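Local coordinates for protein AAR187Cp (PDB 3ZIL) that probably regulates the establishment of sister-chromatid cohesion by acting on cohesin, at residues L46-M51 / F89-I94; K81-L85 / L142-T147. All coordinates share one frame; numbering follows the deposited sequence.

Overall arrangement
Both contacts lie in the N-terminal half of an all-helical Wap1 domain, and both use helix 81-93. Contact 1 sets the C-terminal end of that helix beside helix 36-52. Contact 2 sets its N-terminal end against the loop that joins helices 129-141 and 147-158. The two centres are about 11 Å apart, and the contacts touch directly. D92 OD2 and K143 NZ form a salt bridge at 3.0 Å. F89 CD1 packs on L142 CD2 at 3.4 Å, and M51 CE lies 3.9 Å from L142 CA. L142 thus touches both segments of contact 1, and K143 pairs with D92 of segment 89-94. No ligand is bound at either contact.

Contact 1: residues L46-M51 / F89-I94; sequences LCLDMM and FIADKI
The F89 ring meets C47, M50 and M51 of helix 36-52 along its edges and obliquely. One face carries K93 CB from the ring's own helix, 3.8 Å above the plane and offset toward the rim. M50 CB sits at the edge, near the ring plane. C47 SG also comes at the edge, 5.0 Å from the F89 centroid, as a sulfur-aromatic contact. C47 CB and SG lie about equally close to F89 CD2, CB at 3.6 Å. M51 SD makes an oblique Met-aromatic contact, 5.1 Å from the F89 centroid. The closest apolar touch is its methyl, with M51 CE 3.4 Å from F89 CE1. Its CG is anti to the backbone N (chi1 -176°), and bends at chi2 and chi3 bring the chain back to the ring.

M50 runs along the other part of the interface. Its SD meets I90 CD1 at 3.5 Å, and the two side chains cross at about a right angle. The bend at chi3 (69°) leads the methyl onward to I94, where M50 CE lies 3.7 Å from I94 CG2. I90 CD1 also touches C47 SG, so this one methyl lies against two sulfurs.

No direct hydrogen bond joins the segments. One water links them: it donates to M50 O at 2.6 Å and accepts from K93 NZ. Helix 54-72 adds C57 against both M50 and K93. Helices 36-52 and 81-93, separated in sequence by helix 54-72 and roughly parallel at 30°, pack as alternate helices do in an alpha-helical solenoid, consistent with the TPR clan.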
loop_
_atom_site.group_PDB
_atom_site.type_symbol
_atom_site.label_atom_id
_atom_site.label_comp_id
_atom_site.label_asym_id
_atom_site.label_seq_id
_atom_site.Cartn_x
_atom_site.Cartn_y
_atom_site.Cartn_z
ATOM N N LEU A 46 -15.335 23.372 -18.886
ATOM C CA LEU A 46 -16.320 22.714 -18.015
ATOM C C LEU A 46 -15.845 22.553 -16.550
ATOM O O LEU A 46 -16.623 22.837 -15.580
ATOM C CB LEU A 46 -16.678 21.357 -18.598
ATOM C CG LEU A 46 -17.487 20.381 -17.740
ATOM C CD1 LEU A 46 -18.847 21.001 -17.457
ATOM C CD2 LEU A 46 -17.540 18.937 -18.328
ATOM N N CYS A 47 -14.596 22.090 -16.415
ATOM C CA CYS A 47 -13.976 21.815 -15.104
ATOM C C CYS A 47 -13.930 23.146 -14.379
ATOM O O CYS A 47 -14.264 23.249 -13.193
ATOM C CB CYS A 47 -12.568 21.225 -15.260
ATOM S SG CYS A 47 -12.657 19.535 -15.957
ATOM N N LEU A 48 -13.537 24.179 -15.107
ATOM C CA LEU A 48 -13.334 25.497 -14.451
ATOM C C LEU A 48 -14.683 26.127 -13.963
ATOM O O LEU A 48 -14.782 26.602 -12.836
ATOM C CB LEU A 48 -12.489 26.405 -15.317
ATOM C CG LEU A 48 -11.893 27.656 -14.626
ATOM C CD1 LEU A 48 -10.957 27.386 -13.440
ATOM C CD2 LEU A 48 -11.125 28.412 -15.682
ATOM N N ASP A 49 -15.739 26.016 -14.768
ATOM C CA ASP A 49 -17.111 26.338 -14.337
ATOM C C ASP A 49 -17.553 25.541 -13.092
ATOM O O ASP A 49 -18.132 26.095 -12.127
ATOM C CB ASP A 49 -18.067 26.106 -15.508
ATOM C CG ASP A 49 -17.817 27.084 -16.664
ATOM O OD1 ASP A 49 -17.047 28.039 -16.498
ATOM O OD2 ASP A 49 -18.367 26.911 -17.751
ATOM N N MET A 50 -17.299 24.242 -13.107
ATOM C CA MET A 50 -17.746 23.344 -12.030
ATOM C C MET A 50 -16.981 23.685 -10.794
ATOM O O MET A 50 -17.557 23.786 -9.734
ATOM C CB MET A 50 -17.429 21.876 -12.383
ATOM C CG MET A 50 -18.315 21.346 -13.487
ATOM S SD MET A 50 -17.912 19.677 -14.063
ATOM C CE MET A 50 -18.434 18.876 -12.567
ATOM N N MET A 51 -15.674 23.863 -10.935
ATOM C CA MET A 51 -14.811 24.342 -9.840
ATOM C C MET A 51 -15.338 25.672 -9.298
ATOM O O MET A 51 -15.354 25.837 -8.106
ATOM C CB MET A 51 -13.330 24.477 -10.265
ATOM C CG MET A 51 -12.429 24.867 -9.100
ATOM S SD MET A 51 -12.188 23.501 -7.895
ATOM C CE MET A 51 -10.830 22.598 -8.668
ATOM N N PHE A 89 -10.169 15.124 -12.202
ATOM C CA PHE A 89 -11.019 16.115 -11.509
ATOM C C PHE A 89 -12.557 15.832 -11.628
ATOM O O PHE A 89 -13.243 15.770 -10.619
ATOM C CB PHE A 89 -10.648 17.566 -11.924
ATOM C CG PHE A 89 -11.634 18.581 -11.453
ATOM C CD1 PHE A 89 -11.669 18.977 -10.105
ATOM C CD2 PHE A 89 -12.602 19.073 -12.321
ATOM C CE1 PHE A 89 -12.601 19.899 -9.657
ATOM C CE2 PHE A 89 -13.560 19.977 -11.861
ATOM C CZ PHE A 89 -13.558 20.389 -10.527
ATOM N N ILE A 90 -13.065 15.570 -12.849
ATOM C CA ILE A 90 -14.424 15.200 -13.072
ATOM C C ILE A 90 -14.825 13.983 -12.211
ATOM O O ILE A 90 -15.888 14.007 -11.526
ATOM C CB ILE A 90 -14.680 14.932 -14.581
ATOM C CG1 ILE A 90 -14.502 16.235 -15.341
ATOM C CG2 ILE A 90 -16.030 14.215 -14.796
ATOM C CD1 ILE A 90 -15.422 17.325 -14.824
ATOM N N ALA A 91 -14.041 12.912 -12.271
ATOM C CA ALA A 91 -14.375 11.715 -11.484
ATOM C C ALA A 91 -14.471 12.070 -10.007
ATOM O O ALA A 91 -15.370 11.610 -9.301
ATOM C CB ALA A 91 -13.329 10.627 -11.651
ATOM N N ASP A 92 -13.509 12.845 -9.535
ATOM C CA ASP A 92 -13.534 13.322 -8.152
ATOM C C ASP A 92 -14.646 14.362 -7.821
ATOM O O ASP A 92 -15.131 14.359 -6.722
ATOM C CB ASP A 92 -12.170 13.857 -7.796
ATOM C CG ASP A 92 -11.974 14.131 -6.300
ATOM O OD1 ASP A 92 -12.527 13.363 -5.467
ATOM O OD2 ASP A 92 -11.184 15.117 -5.997
ATOM N N LYS A 93 -15.050 15.212 -8.759
ATOM C CA LYS A 93 -15.951 16.327 -8.460
ATOM C C LYS A 93 -17.385 15.824 -8.532
ATOM O O LYS A 93 -18.203 16.274 -7.749
ATOM C CB LYS A 93 -15.770 17.451 -9.498
ATOM C CG LYS A 93 -16.432 18.763 -9.111
ATOM C CD LYS A 93 -16.015 19.268 -7.729
ATOM C CE LYS A 93 -17.090 20.218 -7.231
ATOM N NZ LYS A 93 -16.415 21.273 -6.447
ATOM N N ILE A 94 -17.681 14.856 -9.418
ATOM C CA ILE A 94 -19.068 14.352 -9.574
ATOM C C ILE A 94 -18.967 12.891 -9.798
ATOM O O ILE A 94 -19.218 12.385 -10.932
ATOM C CB ILE A 94 -19.816 14.995 -10.781
ATOM C CG1 ILE A 94 -18.922 14.911 -12.057
ATOM C CG2 ILE A 94 -20.258 16.445 -10.418
ATOM C CD1 ILE A 94 -19.669 15.205 -13.391
HETATM O O HOH W 1 -17.849 23.729 -7.187
#

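Contact 2: residues K81-L85 / L142-T147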
loop_
_atom_site.group_PDB
_atom_site.type_symbol
_atom_site.label_atom_id
_atom_site.label_comp_id
_atom_site.label_asym_id
_atom_site.label_seq_id
_atom_site.Cartn_x
_atom_site.Cartn_y
_atom_site.Cartn_z
ATOM N N LYS A 81 -1.826 13.984 -21.268
ATOM C CA LYS A 81 -1.737 14.235 -19.816
ATOM C C LYS A 81 -2.718 15.292 -19.325
ATOM O O LYS A 81 -3.266 15.144 -18.233
ATOM C CB LYS A 81 -0.337 14.591 -19.393
ATOM C CG LYS A 81 0.711 13.517 -19.634
ATOM C CD LYS A 81 0.514 12.449 -18.545
ATOM C CE LYS A 81 1.493 11.324 -18.722
ATOM N NZ LYS A 81 0.856 10.146 -18.119
ATOM N N VAL A 82 -2.972 16.347 -20.125
ATOM C CA VAL A 82 -3.769 17.446 -19.634
ATOM C C VAL A 82 -5.242 17.003 -19.601
ATOM O O VAL A 82 -5.922 17.191 -18.610
ATOM C CB VAL A 82 -3.592 18.793 -20.424
ATOM C CG1 VAL A 82 -4.683 19.773 -19.971
ATOM C CG2 VAL A 82 -2.215 19.379 -20.211
ATOM N N THR A 83 -5.662 16.282 -20.633
ATOM C CA THR A 83 -7.019 15.772 -20.702
ATOM C C THR A 83 -7.250 14.800 -19.539
ATOM O O THR A 83 -8.293 14.839 -18.884
ATOM C CB THR A 83 -7.240 15.126 -22.062
ATOM O OG1 THR A 83 -7.192 16.166 -23.053
ATOM C CG2 THR A 83 -8.572 14.446 -22.171
ATOM N N SER A 84 -6.266 13.941 -19.310
ATOM C CA SER A 84 -6.317 12.915 -18.216
ATOM C C SER A 84 -6.462 13.522 -16.800
ATOM O O SER A 84 -7.234 13.036 -15.948
ATOM C CB SER A 84 -5.034 12.093 -18.371
ATOM O OG SER A 84 -5.222 11.207 -19.446
ATOM N N LEU A 85 -5.728 14.612 -16.576
ATOM C CA LEU A 85 -5.886 15.424 -15.400
ATOM C C LEU A 85 -7.293 16.003 -15.199
ATOM O O LEU A 85 -7.861 15.922 -14.102
ATOM C CB LEU A 85 -4.875 16.543 -15.382
ATOM C CG LEU A 85 -4.830 17.216 -13.978
ATOM C CD1 LEU A 85 -4.371 16.255 -12.864
ATOM C CD2 LEU A 85 -3.955 18.484 -14.000
ATOM N N LEU A 142 -6.963 22.870 -8.023
ATOM C CA LEU A 142 -7.173 21.395 -8.012
ATOM C C LEU A 142 -6.554 20.817 -6.761
ATOM O O LEU A 142 -5.558 21.339 -6.263
ATOM C CB LEU A 142 -6.429 20.781 -9.189
ATOM C CG LEU A 142 -7.204 20.932 -10.514
ATOM C CD1 LEU A 142 -6.252 20.569 -11.618
ATOM C CD2 LEU A 142 -8.498 20.050 -10.506
ATOM N N LYS A 143 -7.155 19.773 -6.257
ATOM C CA LYS A 143 -6.587 19.028 -5.176
ATOM C C LYS A 143 -5.168 18.499 -5.511
ATOM O O LYS A 143 -4.331 18.387 -4.608
ATOM C CB LYS A 143 -7.522 17.857 -4.895
ATOM C CG LYS A 143 -7.188 17.066 -3.625
ATOM C CD LYS A 143 -8.289 16.029 -3.420
ATOM C CE LYS A 143 -9.659 16.700 -3.341
ATOM N NZ LYS A 143 -10.779 15.743 -3.134
ATOM N N PHE A 144 -4.886 18.141 -6.769
ATOM C CA PHE A 144 -3.537 17.606 -7.178
ATOM C C PHE A 144 -3.239 18.139 -8.564
ATOM O O PHE A 144 -4.147 18.216 -9.394
ATOM C CB PHE A 144 -3.547 16.066 -7.323
ATOM C CG PHE A 144 -3.839 15.309 -6.026
ATOM C CD1 PHE A 144 -2.893 15.234 -4.978
ATOM C CD2 PHE A 144 -5.089 14.683 -5.824
ATOM C CE1 PHE A 144 -3.165 14.475 -3.776
ATOM C CE2 PHE A 144 -5.363 13.960 -4.618
ATOM C CZ PHE A 144 -4.430 13.853 -3.610
ATOM N N THR A 145 -1.965 18.437 -8.853
ATOM C CA THR A 145 -1.650 19.099 -10.107
ATOM C C THR A 145 -0.948 18.191 -11.135
ATOM O O THR A 145 -0.428 18.645 -12.129
ATOM C CB THR A 145 -0.969 20.440 -9.859
ATOM O OG1 THR A 145 0.244 20.240 -9.123
ATOM C CG2 THR A 145 -1.930 21.317 -9.042
ATOM N N ASN A 146 -1.033 16.887 -10.918
ATOM C CA ASN A 146 -0.496 15.987 -11.858
ATOM C C ASN A 146 -1.320 14.709 -11.741
ATOM O O ASN A 146 -2.024 14.477 -10.710
ATOM C CB ASN A 146 1.017 15.753 -11.546
ATOM C CG ASN A 146 1.220 15.105 -10.163
ATOM O OD1 ASN A 146 1.001 13.937 -9.988
ATOM N ND2 ASN A 146 1.610 15.890 -9.182
ATOM N N THR A 147 -1.246 13.904 -12.795
ATOM C CA THR A 147 -2.055 12.737 -12.905
ATOM C C THR A 147 -1.486 11.567 -12.095
ATOM O O THR A 147 -2.214 10.674 -11.710
ATOM C CB THR A 147 -2.143 12.312 -14.381
ATOM O OG1 THR A 147 -0.872 12.548 -14.982
ATOM C CG2 THR A 147 -3.155 13.135 -15.094
HETATM O O HOH W 2 0.533 10.226 -15.146
#
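L85 spreads its two methyls over the backbone of the loop 142-147. This loop is a helix-to-helix connection that ends in an N-cap: N146 caps a backbone N in the first turn of helix 147-158, and its ND2 also bonds E149 OE2. L85 CD1 rests on the peptide after N146, 3.6 Å from N146 C. L85 CD2 meets L142 CD1 tip to tip at 3.9 Å, with T145 O close by. With chi1 at -167°, the branch of L85 turns away from its own N and out to the loop. Cut back to an alanine, L85 would lose CG and both methyls, which is likely to leave a gap beside L142 CD1 and the N146 peptide, with the loop less firmly seated on helix 81-93.

T147, which begins helix 147-158, lays its methyl CG2 on the backbone of the first turn of helix 81-93. T147 CG2 lies 3.3 Å from L85 N and 3.9 Å from S84 CB. The contact is van der Waals; the N-H of L85 is spent on the helix bond to K81 O. Y150 of helix 147-158 covers L85 as well, and F121 touches L85, K81 and T147.

K81 crosses T147 at about a right angle, and K81 CD is 3.8 Å from T147 OG1. The charged end of K81 is held mainly elsewhere, by a salt bridge to D118 and a bond to P78 O. Between the two residues sits one water, which accepts from K81 NZ at 3.0 Å and from T147 OG1 at 2.7 Å.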